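PDB 4ME3: DNA replication licensing factor MCM related protein from Thermoplasma acidophilum, which probably unwinds DNA at the replication fork as an ATP-driven MCM helicase, its N-terminal domain, the part crystallised, carrying a zinc site and an OB fold. Local coordinates for residues E14-F25 and Y72-D83. Numbering follows the deposited sequence.
Sequences EDRIKDLWRDFF and YIRAGEEVILQD
The indole of W21 lies flat against the backbone of G76, whose CA sits 3.5 Å from the centroid of the five-membered ring in a CH-pi contact over the face. With no side chain at G76, this broad knob settles against its CA, in a hollow bordered by Y72, A75 and V79. W21 NE1 also donates a hydrogen bond of 2.8 Å to Y72 O, tilted from the indole plane and bent at the hydrogen; G76 N reaches the same oxygen from the opposite face of the carbonyl. Replacing W21 by an alanine would remove both ring and N-H, which is likely to cost Y72 O its bond from across the interface and open a gap over G76. Helices 14-27 and 69-84 belong to the helical part of the MCM N-terminal domain, and their segments here cross at -62° with axes 8.7 Å apart. F61 and I65 of helix 59-67 pack against W21 from outside the pair. Returning the knob, V79 enters a hollow formed by K18, W21, R22 and F25: CG1, anti to the backbone N (chi1 167°), faces R22 CG and the edge of the F25 ring, while CG2 meets K18. I80 extends the apolar seam along F25. Toward the other end, I17 CD1 lies over the face of the Y72 ring and I17 CG2 touches A75 CB at 3.5 Å. K18 lodges among A75, E78, V79 and Q82; the bend in its chain at chi3 (75°) lets NZ donate a hydrogen bond to Q82 OE1 (2.9 Å) and form a salt bridge to E78 OE1. Beside it, R22 NE donates a hydrogen bond, within a salt bridge, to the syn lone pair of D83 OD2, their planar groups nearly coplanar, while R22 NH1 pairs with D19 and a water links R22 NH2 to Q82 OE1 and D83 OD1.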
# COMPACT_ATOMS: atom_id res chain seq x y z
N GLU A 14 -9.42 -11.86 -10.96
CA GLU A 14 -9.62 -10.70 -10.11
C GLU A 14 -11.07 -10.62 -9.65
O GLU A 14 -11.35 -10.25 -8.51
CB GLU A 14 -9.23 -9.42 -10.86
CG GLU A 14 -9.51 -8.14 -10.09
CD GLU A 14 -9.00 -6.90 -10.80
OE1 GLU A 14 -8.13 -7.05 -11.69
OE2 GLU A 14 -9.46 -5.79 -10.48
N ASP A 15 -11.99 -10.96 -10.55
CA ASP A 15 -13.41 -10.94 -10.22
C ASP A 15 -13.71 -11.93 -9.11
O ASP A 15 -14.50 -11.65 -8.21
CB ASP A 15 -14.25 -11.27 -11.45
CG ASP A 15 -14.15 -10.20 -12.53
OD1 ASP A 15 -13.98 -9.02 -12.17
OD2 ASP A 15 -14.25 -10.55 -13.72
N ARG A 16 -13.08 -13.10 -9.16
CA ARG A 16 -13.29 -14.12 -8.14
C ARG A 16 -12.75 -13.66 -6.79
O ARG A 16 -13.35 -13.93 -5.75
CB ARG A 16 -12.63 -15.45 -8.53
CG ARG A 16 -12.50 -16.41 -7.36
CD ARG A 16 -12.70 -17.86 -7.78
NE ARG A 16 -12.57 -18.77 -6.64
CZ ARG A 16 -13.55 -19.06 -5.79
NH1 ARG A 16 -14.76 -18.53 -5.93
NH2 ARG A 16 -13.32 -19.90 -4.78
N ILE A 17 -11.60 -12.99 -6.81
CA ILE A 17 -11.00 -12.49 -5.58
C ILE A 17 -11.92 -11.44 -4.96
O ILE A 17 -12.16 -11.44 -3.76
CB ILE A 17 -9.59 -11.93 -5.82
CG1 ILE A 17 -8.64 -13.06 -6.21
CG2 ILE A 17 -9.07 -11.22 -4.58
CD1 ILE A 17 -7.26 -12.58 -6.63
N LYS A 18 -12.43 -10.54 -5.80
CA LYS A 18 -13.34 -9.51 -5.32
C LYS A 18 -14.63 -10.12 -4.77
O LYS A 18 -15.15 -9.66 -3.75
CB LYS A 18 -13.65 -8.51 -6.44
CG LYS A 18 -12.46 -7.65 -6.83
CD LYS A 18 -12.73 -6.81 -8.07
CE LYS A 18 -13.64 -5.64 -7.77
NZ LYS A 18 -13.83 -4.77 -8.96
N ASP A 19 -15.14 -11.16 -5.42
CA ASP A 19 -16.34 -11.83 -4.94
C ASP A 19 -16.10 -12.43 -3.55
O ASP A 19 -16.97 -12.38 -2.70
CB ASP A 19 -16.78 -12.93 -5.91
CG ASP A 19 -17.52 -12.38 -7.11
OD1 ASP A 19 -18.05 -11.25 -7.03
OD2 ASP A 19 -17.58 -13.07 -8.15
N LEU A 20 -14.91 -12.99 -3.34
CA LEU A 20 -14.56 -13.55 -2.04
C LEU A 20 -14.53 -12.47 -0.95
O LEU A 20 -15.02 -12.68 0.16
CB LEU A 20 -13.22 -14.28 -2.13
CG LEU A 20 -13.27 -15.62 -2.88
CD1 LEU A 20 -11.88 -16.08 -3.28
CD2 LEU A 20 -13.95 -16.68 -2.03
N TRP A 21 -13.95 -11.31 -1.27
CA TRP A 21 -13.95 -10.20 -0.32
C TRP A 21 -15.37 -9.74 -0.01
O TRP A 21 -15.70 -9.47 1.14
CB TRP A 21 -13.16 -9.01 -0.88
CG TRP A 21 -11.68 -9.09 -0.67
CD1 TRP A 21 -10.72 -9.20 -1.64
CD2 TRP A 21 -10.98 -9.07 0.58
NE1 TRP A 21 -9.48 -9.25 -1.06
CE2 TRP A 21 -9.61 -9.17 0.30
CE3 TRP A 21 -11.39 -8.97 1.92
CZ2 TRP A 21 -8.64 -9.17 1.30
CZ3 TRP A 21 -10.43 -8.98 2.91
CH2 TRP A 21 -9.06 -9.08 2.59
N ARG A 22 -16.20 -9.64 -1.04
CA ARG A 22 -17.57 -9.17 -0.86
C ARG A 22 -18.32 -10.00 0.17
O ARG A 22 -18.95 -9.46 1.08
CB ARG A 22 -18.33 -9.19 -2.19
CG ARG A 22 -17.92 -8.08 -3.15
CD ARG A 22 -18.91 -7.93 -4.29
NE ARG A 22 -18.40 -7.04 -5.33
CZ ARG A 22 -17.64 -7.42 -6.35
NH1 ARG A 22 -17.29 -8.69 -6.49
NH2 ARG A 22 -17.22 -6.52 -7.23
N ASP A 23 -18.26 -11.32 0.02
CA ASP A 23 -18.94 -12.21 0.96
C ASP A 23 -18.32 -12.11 2.35
O ASP A 23 -19.02 -12.15 3.35
CB ASP A 23 -18.87 -13.65 0.47
CG ASP A 23 -19.92 -13.97 -0.57
OD1 ASP A 23 -20.87 -13.18 -0.72
OD2 ASP A 23 -19.78 -15.02 -1.24
N PHE A 24 -17.00 -11.97 2.40
CA PHE A 24 -16.30 -11.91 3.68
C PHE A 24 -16.74 -10.70 4.51
O PHE A 24 -17.07 -10.84 5.69
CB PHE A 24 -14.78 -11.85 3.48
CG PHE A 24 -14.03 -11.56 4.74
CD1 PHE A 24 -13.85 -12.56 5.69
CD2 PHE A 24 -13.54 -10.30 5.00
CE1 PHE A 24 -13.17 -12.29 6.86
CE2 PHE A 24 -12.87 -10.02 6.17
CZ PHE A 24 -12.69 -11.02 7.10
N PHE A 25 -16.74 -9.53 3.89
CA PHE A 25 -17.06 -8.30 4.61
C PHE A 25 -18.45 -8.42 5.24
O PHE A 25 -18.66 -8.01 6.38
CB PHE A 25 -17.03 -7.09 3.67
CG PHE A 25 -15.64 -6.68 3.24
CD1 PHE A 25 -14.58 -6.67 4.14
CD2 PHE A 25 -15.40 -6.30 1.93
CE1 PHE A 25 -13.32 -6.29 3.74
CE2 PHE A 25 -14.13 -5.92 1.53
CZ PHE A 25 -13.09 -5.91 2.44
N TYR A 72 -4.24 -9.27 -3.65
CA TYR A 72 -5.43 -9.55 -2.84
C TYR A 72 -5.90 -8.34 -2.05
O TYR A 72 -7.10 -8.10 -1.94
CB TYR A 72 -5.17 -10.74 -1.91
CG TYR A 72 -5.38 -12.06 -2.61
CD1 TYR A 72 -4.49 -12.51 -3.57
CD2 TYR A 72 -6.50 -12.84 -2.33
CE1 TYR A 72 -4.69 -13.70 -4.22
CE2 TYR A 72 -6.70 -14.04 -2.98
CZ TYR A 72 -5.80 -14.46 -3.92
OH TYR A 72 -5.99 -15.65 -4.57
N ILE A 73 -4.96 -7.58 -1.50
CA ILE A 73 -5.32 -6.39 -0.73
C ILE A 73 -5.91 -5.32 -1.66
O ILE A 73 -6.93 -4.71 -1.34
CB ILE A 73 -4.11 -5.85 0.06
CG1 ILE A 73 -3.80 -6.80 1.22
CG2 ILE A 73 -4.40 -4.45 0.59
CD1 ILE A 73 -2.48 -6.54 1.91
N ARG A 74 -5.28 -5.11 -2.81
CA ARG A 74 -5.81 -4.16 -3.78
C ARG A 74 -7.24 -4.50 -4.18
O ARG A 74 -8.09 -3.62 -4.29
CB ARG A 74 -4.92 -4.11 -5.03
CG ARG A 74 -5.40 -3.11 -6.07
CD ARG A 74 -4.52 -3.16 -7.31
NE ARG A 74 -3.63 -2.00 -7.40
CZ ARG A 74 -3.95 -0.84 -7.97
NH1 ARG A 74 -5.15 -0.67 -8.51
NH2 ARG A 74 -3.08 0.15 -8.00
N ALA A 75 -7.51 -5.79 -4.38
CA ALA A 75 -8.86 -6.23 -4.75
C ALA A 75 -9.86 -5.88 -3.65
O ALA A 75 -10.96 -5.42 -3.93
CB ALA A 75 -8.88 -7.73 -5.01
N GLY A 76 -9.47 -6.10 -2.40
CA GLY A 76 -10.32 -5.77 -1.27
C GLY A 76 -10.62 -4.28 -1.22
O GLY A 76 -11.75 -3.88 -0.96
N GLU A 77 -9.60 -3.47 -1.46
CA GLU A 77 -9.77 -2.02 -1.46
C GLU A 77 -10.74 -1.59 -2.55
O GLU A 77 -11.60 -0.73 -2.32
CB GLU A 77 -8.40 -1.33 -1.61
CG GLU A 77 -7.55 -1.45 -0.35
CD GLU A 77 -6.08 -1.10 -0.55
OE1 GLU A 77 -5.65 -0.90 -1.71
OE2 GLU A 77 -5.35 -1.05 0.47
N GLU A 78 -10.64 -2.20 -3.73
CA GLU A 78 -11.55 -1.89 -4.83
C GLU A 78 -13.00 -2.19 -4.46
O GLU A 78 -13.90 -1.41 -4.77
CB GLU A 78 -11.17 -2.65 -6.09
CG GLU A 78 -9.91 -2.14 -6.77
CD GLU A 78 -9.62 -2.84 -8.08
OE1 GLU A 78 -10.56 -3.43 -8.66
OE2 GLU A 78 -8.45 -2.81 -8.53
N VAL A 79 -13.23 -3.31 -3.79
CA VAL A 79 -14.58 -3.68 -3.36
C VAL A 79 -15.14 -2.63 -2.40
O VAL A 79 -16.29 -2.22 -2.52
CB VAL A 79 -14.59 -5.06 -2.69
CG1 VAL A 79 -15.92 -5.29 -1.96
CG2 VAL A 79 -14.35 -6.15 -3.72
N ILE A 80 -14.33 -2.20 -1.45
CA ILE A 80 -14.74 -1.16 -0.51
C ILE A 80 -15.06 0.14 -1.25
O ILE A 80 -16.09 0.76 -1.00
CB ILE A 80 -13.66 -0.92 0.55
CG1 ILE A 80 -13.58 -2.13 1.49
CG2 ILE A 80 -13.96 0.35 1.34
CD1 ILE A 80 -12.41 -2.11 2.44
N LEU A 81 -14.19 0.53 -2.17
CA LEU A 81 -14.39 1.78 -2.91
C LEU A 81 -15.61 1.74 -3.82
O LEU A 81 -16.35 2.72 -3.92
CB LEU A 81 -13.14 2.12 -3.72
CG LEU A 81 -11.94 2.61 -2.90
CD1 LEU A 81 -10.66 2.54 -3.73
CD2 LEU A 81 -12.18 4.02 -2.41
N GLN A 82 -15.82 0.61 -4.49
CA GLN A 82 -16.90 0.48 -5.46
C GLN A 82 -18.25 0.17 -4.83
O GLN A 82 -19.28 0.72 -5.23
CB GLN A 82 -16.56 -0.60 -6.49
CG GLN A 82 -15.35 -0.27 -7.36
CD GLN A 82 -15.04 -1.35 -8.37
OE1 GLN A 82 -15.51 -2.49 -8.25
NE2 GLN A 82 -14.24 -1.02 -9.37
N ASP A 83 -18.26 -0.72 -3.84
CA ASP A 83 -19.51 -1.21 -3.27
C ASP A 83 -20.01 -0.38 -2.08
O ASP A 83 -21.22 -0.29 -1.85
CB ASP A 83 -19.35 -2.67 -2.83
CG ASP A 83 -19.17 -3.62 -3.99
OD1 ASP A 83 -19.06 -3.16 -5.15
OD2 ASP A 83 -19.12 -4.85 -3.75
O HOH W 1 -8.09 -5.52 -8.17
O HOH W 2 -16.74 -4.02 -6.50